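Local coordinates for protein oxidoreductase, Gfo/Idh/MocA family (Pseudomonas syringae pv. tomato, PDB 3DTY) that is probably an NAD(P)-dependent oxidoreductase of the Gfo/Idh/MocA family, working as a tetramer that also binds magnesium ions, at residues 71-74 / 75-79; 97-100 / 101-105; 129-132 / 133-137; 295-298 / 299-302; 374-377 / 378-381. All coordinates share one frame; numbering follows the deposited sequence.

Contact 1 of 5, residues 71-74 / 75-79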
loop_
_atom_site.group_PDB
_atom_site.type_symbol
_atom_site.label_atom_id
_atom_site.label_comp_id
_atom_site.label_asym_id
_atom_site.label_seq_id
_atom_site.Cartn_x
_atom_site.Cartn_y
_atom_site.Cartn_z
ATOM N N ASP A 71 -36.330 -32.556 10.157
ATOM C CA ASP A 71 -35.541 -32.795 8.951
ATOM C C ASP A 71 -36.095 -32.004 7.768
ATOM O O ASP A 71 -37.251 -31.574 7.782
ATOM C CB ASP A 71 -35.517 -34.294 8.626
ATOM C CG ASP A 71 -36.898 -34.856 8.355
ATOM O OD1 ASP A 71 -37.413 -34.675 7.229
ATOM O OD2 ASP A 71 -37.474 -35.476 9.273
ATOM N N TYR A 72 -35.269 -31.813 6.743
ATOM C CA TYR A 72 -35.697 -31.051 5.579
ATOM C C TYR A 72 -36.911 -31.653 4.873
ATOM O O TYR A 72 -37.758 -30.920 4.372
ATOM C CB TYR A 72 -34.517 -30.860 4.605
ATOM C CG TYR A 72 -34.063 -32.090 3.851
ATOM C CD1 TYR A 72 -34.644 -32.435 2.632
ATOM C CD2 TYR A 72 -33.044 -32.899 4.346
ATOM C CE1 TYR A 72 -34.222 -33.558 1.915
ATOM C CE2 TYR A 72 -32.612 -34.030 3.638
ATOM C CZ TYR A 72 -33.210 -34.350 2.421
ATOM O OH TYR A 72 -32.802 -35.459 1.710
ATOM N N LEU A 73 -37.015 -32.980 4.851
ATOM C CA LEU A 73 -38.153 -33.629 4.194
ATOM C C LEU A 73 -39.486 -33.345 4.886
ATOM O O LEU A 73 -40.464 -32.968 4.238
ATOM C CB LEU A 73 -37.921 -35.137 4.103
ATOM C CG LEU A 73 -37.625 -35.612 2.676
ATOM C CD1 LEU A 73 -36.650 -36.771 2.691
ATOM C CD2 LEU A 73 -38.936 -35.992 1.996
ATOM N N SER A 74 -39.533 -33.523 6.199
ATOM C CA SER A 74 -40.770 -33.254 6.914
ATOM C C SER A 74 -41.145 -31.779 6.719
ATOM O O SER A 74 -42.323 -31.439 6.572
ATOM C CB SER A 74 -40.614 -33.600 8.402
ATOM O OG SER A 74 -39.468 -32.990 8.961
HETATM N N MSE A 75 -40.144 -30.907 6.700
HETATM C CA MSE A 75 -40.409 -29.484 6.500
HETATM C C MSE A 75 -41.036 -29.236 5.130
HETATM O O MSE A 75 -42.086 -28.607 5.025
HETATM C CB MSE A 75 -39.123 -28.652 6.622
HETATM C CG MSE A 75 -39.324 -27.180 6.219
HETATM SE SE MSE A 75 -37.978 -25.948 6.882
HETATM C CE MSE A 75 -36.608 -26.212 5.531
ATOM N N PHE A 76 -40.394 -29.736 4.078
ATOM C CA PHE A 76 -40.913 -29.535 2.730
ATOM C C PHE A 76 -42.335 -30.084 2.582
ATOM O O PHE A 76 -43.209 -29.416 2.025
ATOM C CB PHE A 76 -39.993 -30.189 1.691
ATOM C CG PHE A 76 -38.623 -29.565 1.600
ATOM C CD1 PHE A 76 -38.355 -28.339 2.206
ATOM C CD2 PHE A 76 -37.600 -30.206 0.908
ATOM C CE1 PHE A 76 -37.097 -27.757 2.116
ATOM C CE2 PHE A 76 -36.335 -29.631 0.810
ATOM C CZ PHE A 76 -36.081 -28.409 1.418
ATOM N N GLU A 77 -42.564 -31.295 3.082
ATOM C CA GLU A 77 -43.882 -31.928 2.991
ATOM C C GLU A 77 -44.993 -31.152 3.705
ATOM O O GLU A 77 -46.045 -30.871 3.118
ATOM C CB GLU A 77 -43.815 -33.354 3.547
ATOM C CG GLU A 77 -43.379 -34.399 2.529
ATOM C CD GLU A 77 -42.852 -35.672 3.176
ATOM O OE1 GLU A 77 -43.328 -36.026 4.278
ATOM O OE2 GLU A 77 -41.964 -36.321 2.572
ATOM N N GLN A 78 -44.752 -30.803 4.965
ATOM C CA GLN A 78 -45.725 -30.079 5.777
ATOM C C GLN A 78 -45.918 -28.617 5.387
ATOM O O GLN A 78 -47.040 -28.107 5.393
ATOM C CB GLN A 78 -45.339 -30.187 7.259
ATOM C CG GLN A 78 -45.630 -31.567 7.850
ATOM C CD GLN A 78 -44.986 -31.792 9.203
ATOM O OE1 GLN A 78 -45.203 -31.030 10.152
ATOM N NE2 GLN A 78 -44.189 -32.852 9.304
ATOM N N GLU A 79 -44.829 -27.938 5.053
ATOM C CA GLU A 79 -44.919 -26.540 4.661
ATOM C C GLU A 79 -45.720 -26.408 3.371
ATOM O O GLU A 79 -46.429 -25.423 3.167
ATOM C CB GLU A 79 -43.518 -25.958 4.469
ATOM C CG GLU A 79 -42.800 -25.638 5.765
ATOM C CD GLU A 79 -43.392 -24.433 6.471
ATOM O OE1 GLU A 79 -43.544 -23.385 5.814
ATOM O OE2 GLU A 79 -43.695 -24.527 7.677
#

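Contact 2 of 5, residues 97-100 / 101-105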
loop_
_atom_site.group_PDB
_atom_site.type_symbol
_atom_site.label_atom_id
_atom_site.label_comp_id
_atom_site.label_asym_id
_atom_site.label_seq_id
_atom_site.Cartn_x
_atom_site.Cartn_y
_atom_site.Cartn_z
ATOM N N THR A 97 -24.590 -32.952 1.096
ATOM C CA THR A 97 -26.048 -33.002 1.132
ATOM C C THR A 97 -26.724 -32.021 0.183
ATOM O O THR A 97 -27.929 -32.105 -0.049
ATOM C CB THR A 97 -26.575 -32.693 2.534
ATOM O OG1 THR A 97 -26.219 -31.349 2.875
ATOM C CG2 THR A 97 -25.984 -33.645 3.559
ATOM N N HIS A 98 -25.951 -31.090 -0.359
ATOM C CA HIS A 98 -26.506 -30.078 -1.243
ATOM C C HIS A 98 -27.334 -30.619 -2.403
ATOM O O HIS A 98 -28.421 -30.109 -2.698
ATOM C CB HIS A 98 -25.383 -29.186 -1.763
ATOM C CG HIS A 98 -24.695 -28.403 -0.687
ATOM N ND1 HIS A 98 -23.680 -27.506 -0.948
ATOM C CD2 HIS A 98 -24.877 -28.384 0.656
ATOM C CE1 HIS A 98 -23.269 -26.969 0.187
ATOM N NE2 HIS A 98 -23.981 -27.484 1.176
ATOM N N TYR A 99 -26.837 -31.658 -3.058
ATOM C CA TYR A 99 -27.563 -32.214 -4.185
ATOM C C TYR A 99 -28.959 -32.730 -3.852
ATOM O O TYR A 99 -29.932 -32.344 -4.500
ATOM C CB TYR A 99 -26.778 -33.343 -4.841
ATOM C CG TYR A 99 -27.595 -34.064 -5.883
ATOM C CD1 TYR A 99 -27.840 -33.481 -7.122
ATOM C CD2 TYR A 99 -28.162 -35.308 -5.616
ATOM C CE1 TYR A 99 -28.630 -34.117 -8.078
ATOM C CE2 TYR A 99 -28.960 -35.956 -6.564
ATOM C CZ TYR A 99 -29.186 -35.349 -7.793
ATOM O OH TYR A 99 -29.974 -35.967 -8.735
ATOM N N SER A 100 -29.058 -33.606 -2.857
ATOM C CA SER A 100 -30.354 -34.187 -2.503
ATOM C C SER A 100 -31.336 -33.178 -1.925
ATOM O O SER A 100 -32.525 -33.211 -2.236
ATOM C CB SER A 100 -30.162 -35.346 -1.527
ATOM O OG SER A 100 -29.420 -34.928 -0.401
ATOM N N ILE A 101 -30.845 -32.271 -1.091
ATOM C CA ILE A 101 -31.731 -31.280 -0.502
ATOM C C ILE A 101 -32.245 -30.319 -1.571
ATOM O O ILE A 101 -33.434 -30.018 -1.614
ATOM C CB ILE A 101 -31.024 -30.519 0.634
ATOM C CG1 ILE A 101 -30.656 -31.515 1.742
ATOM C CG2 ILE A 101 -31.924 -29.419 1.167
ATOM C CD1 ILE A 101 -29.933 -30.917 2.929
ATOM N N THR A 102 -31.360 -29.857 -2.450
ATOM C CA THR A 102 -31.777 -28.951 -3.518
ATOM C C THR A 102 -32.817 -29.637 -4.406
ATOM O O THR A 102 -33.777 -29.010 -4.848
ATOM C CB THR A 102 -30.592 -28.524 -4.403
ATOM O OG1 THR A 102 -29.624 -27.819 -3.612
ATOM C CG2 THR A 102 -31.076 -27.610 -5.541
ATOM N N LYS A 103 -32.619 -30.927 -4.664
ATOM C CA LYS A 103 -33.551 -31.686 -5.496
ATOM C C LYS A 103 -34.928 -31.748 -4.835
ATOM O O LYS A 103 -35.945 -31.453 -5.467
ATOM C CB LYS A 103 -33.020 -33.103 -5.713
ATOM C CG LYS A 103 -33.817 -33.958 -6.697
ATOM C CD LYS A 103 -33.062 -35.252 -7.001
ATOM C CE LYS A 103 -33.881 -36.196 -7.851
ATOM N NZ LYS A 103 -35.052 -36.728 -7.105
ATOM N N ALA A 104 -34.951 -32.133 -3.564
ATOM C CA ALA A 104 -36.194 -32.229 -2.804
ATOM C C ALA A 104 -36.901 -30.875 -2.758
ATOM O O ALA A 104 -38.110 -30.785 -2.946
ATOM C CB ALA A 104 -35.902 -32.722 -1.382
ATOM N N ALA A 105 -36.140 -29.818 -2.505
ATOM C CA ALA A 105 -36.713 -28.483 -2.449
ATOM C C ALA A 105 -37.345 -28.110 -3.787
ATOM O O ALA A 105 -38.468 -27.614 -3.825
ATOM C CB ALA A 105 -35.647 -27.468 -2.075
#

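Contact 3 of 5, residues 129-132 / 133-137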
loop_
_atom_site.group_PDB
_atom_site.type_symbol
_atom_site.label_atom_id
_atom_site.label_comp_id
_atom_site.label_asym_id
_atom_site.label_seq_id
_atom_site.Cartn_x
_atom_site.Cartn_y
_atom_site.Cartn_z
ATOM N N ARG A 129 -30.517 -28.527 -12.743
ATOM C CA ARG A 129 -30.856 -27.536 -13.762
ATOM C C ARG A 129 -32.143 -27.962 -14.476
ATOM O O ARG A 129 -33.025 -27.137 -14.731
ATOM C CB ARG A 129 -29.716 -27.409 -14.778
ATOM C CG ARG A 129 -30.073 -26.582 -16.007
ATOM C CD ARG A 129 -28.976 -26.650 -17.058
ATOM N NE ARG A 129 -27.998 -25.593 -16.880
ATOM C CZ ARG A 129 -26.826 -25.545 -17.504
ATOM N NH1 ARG A 129 -26.479 -26.509 -18.349
ATOM N NH2 ARG A 129 -26.008 -24.519 -17.295
ATOM N N GLU A 130 -32.238 -29.250 -14.808
ATOM C CA GLU A 130 -33.431 -29.787 -15.459
ATOM C C GLU A 130 -34.655 -29.550 -14.561
ATOM O O GLU A 130 -35.684 -29.034 -15.013
ATOM C CB GLU A 130 -33.266 -31.292 -15.714
ATOM C CG GLU A 130 -32.493 -31.665 -16.983
ATOM C CD GLU A 130 -31.875 -33.071 -16.923
ATOM O OE1 GLU A 130 -32.495 -33.986 -16.333
ATOM O OE2 GLU A 130 -30.766 -33.259 -17.476
ATOM N N LEU A 131 -34.537 -29.925 -13.292
ATOM C CA LEU A 131 -35.627 -29.753 -12.331
ATOM C C LEU A 131 -35.975 -28.285 -12.119
ATOM O O LEU A 131 -37.146 -27.929 -11.944
ATOM C CB LEU A 131 -35.250 -30.369 -10.989
ATOM C CG LEU A 131 -35.195 -31.896 -10.956
ATOM C CD1 LEU A 131 -34.551 -32.334 -9.655
ATOM C CD2 LEU A 131 -36.601 -32.480 -11.090
ATOM N N SER A 132 -34.953 -27.438 -12.130
ATOM C CA SER A 132 -35.158 -26.012 -11.941
ATOM C C SER A 132 -36.049 -25.457 -13.049
ATOM O O SER A 132 -36.971 -24.689 -12.787
ATOM C CB SER A 132 -33.818 -25.275 -11.940
ATOM O OG SER A 132 -34.022 -23.889 -11.737
ATOM N N HIS A 133 -35.776 -25.849 -14.287
ATOM C CA HIS A 133 -36.578 -25.365 -15.398
ATOM C C HIS A 133 -37.975 -25.983 -15.350
ATOM O O HIS A 133 -38.971 -25.303 -15.586
ATOM C CB HIS A 133 -35.901 -25.691 -16.736
ATOM C CG HIS A 133 -34.596 -24.983 -16.943
ATOM N ND1 HIS A 133 -34.431 -23.638 -16.692
ATOM C CD2 HIS A 133 -33.400 -25.429 -17.394
ATOM C CE1 HIS A 133 -33.188 -23.287 -16.978
ATOM N NE2 HIS A 133 -32.543 -24.354 -17.405
ATOM N N LYS A 134 -38.045 -27.267 -15.022
ATOM C CA LYS A 134 -39.321 -27.973 -14.948
ATOM C C LYS A 134 -40.270 -27.369 -13.925
ATOM O O LYS A 134 -41.453 -27.148 -14.200
ATOM C CB LYS A 134 -39.085 -29.445 -14.589
ATOM C CG LYS A 134 -40.360 -30.253 -14.399
ATOM C CD LYS A 134 -40.053 -31.669 -13.952
ATOM C CE LYS A 134 -41.319 -32.503 -13.830
ATOM N NZ LYS A 134 -41.025 -33.879 -13.327
ATOM N N HIS A 135 -39.748 -27.112 -12.733
ATOM C CA HIS A 135 -40.547 -26.565 -11.654
ATOM C C HIS A 135 -40.534 -25.047 -11.614
ATOM O O HIS A 135 -41.136 -24.439 -10.733
ATOM C CB HIS A 135 -40.049 -27.148 -10.334
ATOM C CG HIS A 135 -40.282 -28.626 -10.216
ATOM N ND1 HIS A 135 -41.522 -29.159 -9.971
ATOM C CD2 HIS A 135 -39.433 -29.670 -10.356
ATOM C CE1 HIS A 135 -41.433 -30.483 -9.961
ATOM N NE2 HIS A 135 -40.181 -30.814 -10.192
ATOM N N ASN A 136 -39.843 -24.440 -12.574
ATOM C CA ASN A 136 -39.753 -22.988 -12.672
ATOM C C ASN A 136 -39.409 -22.315 -11.339
ATOM O O ASN A 136 -40.117 -21.418 -10.885
ATOM C CB ASN A 136 -41.074 -22.424 -13.208
ATOM C CG ASN A 136 -40.980 -20.949 -13.543
ATOM O OD1 ASN A 136 -40.114 -20.533 -14.313
ATOM N ND2 ASN A 136 -41.869 -20.147 -12.964
ATOM N N ARG A 137 -38.319 -22.759 -10.720
ATOM C CA ARG A 137 -37.851 -22.208 -9.446
ATOM C C ARG A 137 -36.360 -21.947 -9.585
ATOM O O ARG A 137 -35.655 -22.734 -10.211
ATOM C CB ARG A 137 -38.104 -23.203 -8.306
ATOM C CG ARG A 137 -39.564 -23.337 -7.922
ATOM C CD ARG A 137 -40.069 -22.049 -7.283
ATOM N NE ARG A 137 -41.477 -22.142 -6.922
ATOM C CZ ARG A 137 -42.476 -22.050 -7.790
ATOM N NH1 ARG A 137 -42.219 -21.849 -9.075
ATOM N NH2 ARG A 137 -43.733 -22.176 -7.373
#

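Contact 4 of 5, residues 295-298 / 299-302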
loop_
_atom_site.group_PDB
_atom_site.type_symbol
_atom_site.label_atom_id
_atom_site.label_comp_id
_atom_site.label_asym_id
_atom_site.label_seq_id
_atom_site.Cartn_x
_atom_site.Cartn_y
_atom_site.Cartn_z
ATOM N N PHE A 295 -7.102 0.508 -11.843
ATOM C CA PHE A 295 -7.306 0.657 -13.285
ATOM C C PHE A 295 -5.990 1.176 -13.853
ATOM O O PHE A 295 -5.598 2.314 -13.598
ATOM C CB PHE A 295 -8.450 1.640 -13.544
ATOM C CG PHE A 295 -8.748 1.874 -15.002
ATOM C CD1 PHE A 295 -8.866 0.802 -15.888
ATOM C CD2 PHE A 295 -8.944 3.170 -15.483
ATOM C CE1 PHE A 295 -9.173 1.013 -17.232
ATOM C CE2 PHE A 295 -9.253 3.396 -16.830
ATOM C CZ PHE A 295 -9.368 2.314 -17.706
ATOM N N GLU A 296 -5.311 0.337 -14.624
ATOM C CA GLU A 296 -4.005 0.691 -15.155
ATOM C C GLU A 296 -3.884 0.743 -16.675
ATOM O O GLU A 296 -3.608 -0.269 -17.319
ATOM C CB GLU A 296 -2.974 -0.295 -14.608
ATOM C CG GLU A 296 -2.948 -0.403 -13.086
ATOM C CD GLU A 296 -2.409 -1.748 -12.607
ATOM O OE1 GLU A 296 -1.425 -2.241 -13.193
ATOM O OE2 GLU A 296 -2.971 -2.309 -11.640
ATOM N N VAL A 297 -4.074 1.933 -17.237
ATOM C CA VAL A 297 -3.963 2.124 -18.673
ATOM C C VAL A 297 -2.481 2.231 -19.016
ATOM O O VAL A 297 -1.784 3.118 -18.517
ATOM C CB VAL A 297 -4.666 3.419 -19.127
ATOM C CG1 VAL A 297 -4.503 3.592 -20.639
ATOM C CG2 VAL A 297 -6.136 3.379 -18.742
ATOM N N GLN A 298 -1.998 1.329 -19.860
ATOM C CA GLN A 298 -0.598 1.353 -20.243
ATOM C C GLN A 298 -0.223 2.714 -20.825
ATOM O O GLN A 298 -0.893 3.223 -21.723
ATOM C CB GLN A 298 -0.310 0.254 -21.266
ATOM C CG GLN A 298 1.152 0.181 -21.708
ATOM C CD GLN A 298 2.098 -0.018 -20.545
ATOM O OE1 GLN A 298 1.840 -0.823 -19.656
ATOM N NE2 GLN A 298 3.206 0.712 -20.547
ATOM N N GLY A 299 0.852 3.301 -20.307
ATOM C CA GLY A 299 1.291 4.598 -20.800
ATOM C C GLY A 299 0.683 5.785 -20.067
ATOM O O GLY A 299 0.989 6.937 -20.366
ATOM N N GLN A 300 -0.181 5.501 -19.103
ATOM C CA GLN A 300 -0.836 6.544 -18.323
ATOM C C GLN A 300 -0.657 6.284 -16.826
ATOM O O GLN A 300 -0.219 5.203 -16.421
ATOM C CB GLN A 300 -2.327 6.583 -18.652
ATOM C CG GLN A 300 -2.644 6.885 -20.108
ATOM C CD GLN A 300 -2.173 8.264 -20.523
ATOM O OE1 GLN A 300 -2.461 9.260 -19.851
ATOM N NE2 GLN A 300 -1.450 8.332 -21.634
ATOM N N PRO A 301 -0.973 7.285 -15.986
ATOM C CA PRO A 301 -0.844 7.124 -14.536
ATOM C C PRO A 301 -1.857 6.090 -14.032
ATOM O O PRO A 301 -3.033 6.134 -14.399
ATOM C CB PRO A 301 -1.156 8.526 -14.001
ATOM C CG PRO A 301 -0.730 9.421 -15.122
ATOM C CD PRO A 301 -1.243 8.691 -16.334
ATOM N N ALA A 302 -1.404 5.161 -13.197
ATOM C CA ALA A 302 -2.298 4.156 -12.640
ATOM C C ALA A 302 -3.440 4.889 -11.946
ATOM O O ALA A 302 -3.274 6.026 -11.488
ATOM C CB ALA A 302 -1.553 3.291 -11.635
HETATM O O HOH W 1 -4.972 4.110 -15.496
#

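Contact 5 of 5, residues 374-377 / 378-381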
loop_
_atom_site.group_PDB
_atom_site.type_symbol
_atom_site.label_atom_id
_atom_site.label_comp_id
_atom_site.label_asym_id
_atom_site.label_seq_id
_atom_site.Cartn_x
_atom_site.Cartn_y
_atom_site.Cartn_z
ATOM N N VAL A 374 -14.582 -27.517 -11.649
ATOM C CA VAL A 374 -13.872 -28.360 -10.698
ATOM C C VAL A 374 -13.680 -29.769 -11.263
ATOM O O VAL A 374 -12.601 -30.349 -11.141
ATOM C CB VAL A 374 -14.630 -28.430 -9.354
ATOM C CG1 VAL A 374 -14.064 -29.546 -8.478
ATOM C CG2 VAL A 374 -14.515 -27.087 -8.635
ATOM N N GLU A 375 -14.719 -30.308 -11.893
ATOM C CA GLU A 375 -14.660 -31.650 -12.471
ATOM C C GLU A 375 -13.584 -31.743 -13.560
ATOM O O GLU A 375 -12.834 -32.715 -13.605
ATOM C CB GLU A 375 -16.041 -32.046 -13.033
ATOM C CG GLU A 375 -16.179 -33.523 -13.443
ATOM C CD GLU A 375 -17.635 -33.976 -13.593
ATOM O OE1 GLU A 375 -18.369 -34.029 -12.574
ATOM O OE2 GLU A 375 -18.049 -34.278 -14.731
ATOM N N ARG A 376 -13.499 -30.736 -14.429
ATOM C CA ARG A 376 -12.489 -30.751 -15.485
ATOM C C ARG A 376 -11.081 -30.609 -14.890
ATOM O O ARG A 376 -10.160 -31.299 -15.312
ATOM C CB ARG A 376 -12.739 -29.626 -16.505
ATOM C CG ARG A 376 -14.176 -29.571 -17.041
ATOM C CD ARG A 376 -14.667 -30.938 -17.514
ATOM N NE ARG A 376 -14.044 -31.360 -18.766
ATOM C CZ ARG A 376 -14.163 -32.577 -19.287
ATOM N NH1 ARG A 376 -14.880 -33.502 -18.661
ATOM N NH2 ARG A 376 -13.578 -32.865 -20.443
ATOM N N CYS A 377 -10.906 -29.709 -13.922
ATOM C CA CYS A 377 -9.597 -29.538 -13.293
ATOM C C CYS A 377 -9.156 -30.843 -12.636
ATOM O O CYS A 377 -7.996 -31.248 -12.759
ATOM C CB CYS A 377 -9.634 -28.430 -12.238
ATOM S SG CYS A 377 -9.695 -26.762 -12.917
ATOM N N VAL A 378 -10.081 -31.504 -11.944
ATOM C CA VAL A 378 -9.758 -32.765 -11.281
ATOM C C VAL A 378 -9.343 -33.825 -12.302
ATOM O O VAL A 378 -8.389 -34.576 -12.079
ATOM C CB VAL A 378 -10.951 -33.299 -10.456
ATOM C CG1 VAL A 378 -10.626 -34.688 -9.918
ATOM C CG2 VAL A 378 -11.251 -32.346 -9.289
ATOM N N LEU A 379 -10.059 -33.878 -13.424
ATOM C CA LEU A 379 -9.757 -34.836 -14.479
ATOM C C LEU A 379 -8.365 -34.548 -15.033
ATOM O O LEU A 379 -7.572 -35.464 -15.257
ATOM C CB LEU A 379 -10.789 -34.737 -15.611
ATOM C CG LEU A 379 -10.611 -35.762 -16.737
ATOM C CD1 LEU A 379 -10.897 -37.157 -16.209
ATOM C CD2 LEU A 379 -11.533 -35.428 -17.901
ATOM N N SER A 380 -8.064 -33.272 -15.258
ATOM C CA SER A 380 -6.749 -32.920 -15.778
ATOM C C SER A 380 -5.666 -33.285 -14.761
ATOM O O SER A 380 -4.692 -33.958 -15.101
ATOM C CB SER A 380 -6.665 -31.429 -16.096
ATOM O OG SER A 380 -5.370 -31.111 -16.564
ATOM N N ALA A 381 -5.865 -32.848 -13.518
ATOM C CA ALA A 381 -4.928 -33.104 -12.425
ATOM C C ALA A 381 -4.669 -34.588 -12.192
ATOM O O ALA A 381 -3.529 -34.990 -11.967
ATOM C CB ALA A 381 -5.436 -32.455 -11.137
#

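Contact 1 of 5, residues 71-74 / 75-79
Phe-76 folds back along the first turn of its helix onto Tyr-72, four residues earlier. With CG anti to its own carbonyl carbon (chi1 -65°), the side chain starts out over the preceding turn: Phe-76 CB lies 3.6 Å from Tyr-72 O, and Phe-76 CG 3.2 Å from that same oxygen, which sits over one ring face, displaced toward the rim. Further out, CD1 and CD2 both stay near the oxygen, CD2 also beginning to approach the tyrosine ring, and Phe-76 CE2 ends 3.7 Å from Tyr-72 CD1. The pair is an offset edge-to-face stack, the edge of Tyr-72 aimed at the face of Phe-76 with the planes at 61°. Tyr-72 O is also the acceptor for Phe-76 N at 2.9 Å.

Asp-71 closes the start of this turn. Asp-71 OD1 accepts from Ser-74 N at 2.6 Å, met from above the carboxylate plane, while Asp-71 O takes two donors, Met-75 N at 3.2 Å and Ser-74 OG at 2.9 Å. Beyond the turn, the two rings pack on helix 98-107, and Met-75, a selenomethionine, reaches Ala-44 of strand 40-46. The arrangement is a classic aspartate N-cap, here opening a helix of the Rossmann-type domain.

Contact 2 of 5, residues 97-100 / 101-105
The Tyr-99 ring is approached obliquely by the aliphatic part of Lys-103, one helical turn on. The two side chains run together in the same direction, both leaving the backbone with CG anti to N (chi1 172° for the tyrosine), and the touching is done between the tyrosine's hydroxyl end and the lysine's CD: Lys-103 CD lies 3.6 Å from Tyr-99 OH and 4.0 Å from Tyr-99 CZ. Past CD the lysine bends away at chi4, carrying NZ off from the tyrosine to a salt bridge with Glu-107. The other flat group, the imidazole of His-98, turns from the following residues and is pinned at both nitrogens, ND1 to Pro-117 O and NE2 to Thr-93 O.

His-98 instead takes part through its backbone. His-98 O accepts from Thr-102 N at 3.0 Å and from Thr-102 OG1 at 2.7 Å, the two donors arriving from opposite faces of the carbonyl plane. This is the familiar return of a helical threonine hydroxyl to the carbonyl four residues back, which leaves a buried polar group satisfied. On another side of the helix the methyl Ile-101 CD1 packs beside Thr-97, 3.7 Å from Thr-97 OG1, an oxygen hydrogen-bonded to Thr-93 OG1 and Pro-94 O.

The helix is the crossover of the beta-alpha-beta unit between strands 88-92 and 111-114: His-98, Thr-102 and Ala-105 rest on both strands, while Tyr-99, Thr-102 and Lys-103 meet helix 122-134, where Tyr-99 OH is hydrogen-bonded to ND2 of the magnesium ligand Asn-127 and so belongs to the second shell of that site.

Contact 3 of 5, residues 129-132 / 133-137
Ser-132 holds its OG anti to the backbone N (chi1 -179°), beside its own carbonyl carbon, and this brings Ser-132 OG to Arg-137 O, to which it donates at 2.5 Å. His-133 instead has CG anti to the carbonyl carbon (chi1 -65°). The ring thereby swings back over the previous turn, where His-133 CD2 comes to 3.2 Å from Arg-129 O and His-133 NE2 to 3.6 Å from Arg-129 CG. Those two side chains run alongside each other, the guanidinium and imidazole planes 22° apart, although the contact is made by the arginine's methylene. The guanidinium itself goes on to salt bridges with Glu-126 and Asp-365, the latter in helix 364-382.

The backbone here forms a Schellman motif, which ends helix 122-134. Asn-136 is its C-prime residue, with positive phi. Arg-137 N donates to Ser-132 O at 3.1 Å, and a weak bond joins Asn-136 N to His-133 O. Ser-132 thus holds Arg-137 twice, its carbonyl taking the N-H and its hydroxyl reaching the carbonyl, as the chain leaves toward strand 139-141.

Arg-137 curls back so that Arg-137 NH1 donates to Asn-136 O at 2.8 Å; that oxygen lies in the guanidinium plane, whereas the donor stands above the carbonyl plane. NE bonds to Gly-109 O. Along the helix, Leu-131 CD2 lies 4.0 Å from His-135 NE2, and the leucine also packs on Leu-106 of helix 98-107.

Contact 4 of 5, residues 295-298 / 299-302
This is a tight reversal near the end of the C-terminal domain's mixed sheet, as counted within this chain, where strand 292-297 turns toward strand 302-306. Its core is a type II beta turn from Val-297 to Gln-300, closed by Gln-300 N donating to Val-297 O at 2.9 Å. Gly-299 has a phi of 90°, where a side chain would collide with the preceding carbonyl oxygen, the usual reason for glycine at this position of a type II turn. Across its mouth the side chains of Val-297 and Gln-300 extend in company: Val-297 CG1 meets Gln-300 CG at 3.8 Å, the glutamine bending beyond CG so that its amide leads away. Nearer the strands, Glu-296 CG only grazes Ala-302 CB at 4.2 Å.

A water bridges the two arms. It lies 2.7 Å from Phe-295 O and 3.0 Å from Pro-301 O, and accepts from Val-297 N at 2.9 Å.

Glu-296 forms a salt bridge with Arg-275 and a hydrogen bond from OE2 to Ser-294 OG, and Gln-298 OE1 accepts from Gly-267 N of a third subunit. Phe-295 pairs through its backbone with Gln-303, Glu-296 with Ser-282 of strand 281-286, and Ala-302 joins an antiparallel strand of a second subunit, carrying the sheet across the interface.

Contact 5 of 5, residues 374-377 / 378-381
Four consecutive i to i+4 bonds, from Val-378 N to Val-374 O at 2.9 Å through Ala-381 N to Cys-377 O at 2.8 Å, keep 374-381 in regular alpha-helix. Over this frame Arg-376 and Leu-379 run alongside each other. The arginine chain is bent twice, at chi2 and chi3 (-49° and -73°), which folds its guanidinium back so that Leu-379 CD2 rests over one face, 3.9 Å from Arg-376 NH1 and 4.1 Å from Arg-376 CZ. A methyl thus packs against the flat of the charged group, while NH2 is hydrogen-bonded to Ala-389 O.

These residues belong to the long helix 364-382 of the C-terminal alpha/beta domain, which packs on strand 224-232 of the mixed sheet through Cys-377 against Cys-229 and through Val-378 and Ala-381 against Arg-231, with Ser-380 OG bonded to both Cys-229 N and Ile-386 O.

Val-374 and Val-378 meet one turn apart, Val-374 CG1 lying 4.1 Å from Val-378 CG2. Val-378 CG2 also lies 3.0 Å from Val-374 O. At another side, Glu-375 OE1 accepts from Val-122 N, where helix 122-134 of the nucleotide-binding domain begins.

Overall arrangement
The five contacts follow one another along the chain. Contacts 1, 2 and 3 lie in the Rossmann-type domain, on helices 72-79, 98-107 and 122-134 that accompany its parallel sheet. Contact 2 touches both 1 and 3, its centre about 12 Å from the first and about 13 Å from the second, whereas 1 and 3 do not meet. Contacts 4 and 5 belong to the C-terminal domain, about 36 Å apart between centres, one near the end of its mixed sheet and the other on a helix packed against it. The centres of contacts 4 and 1 are about 56 Å apart, across the chain's centre. Contact 4 lies at subunit interfaces, while helix 364-382, carrying contact 5, meets the Rossmann-type domain through Glu-375 with Val-122 and Asp-365 with Arg-129.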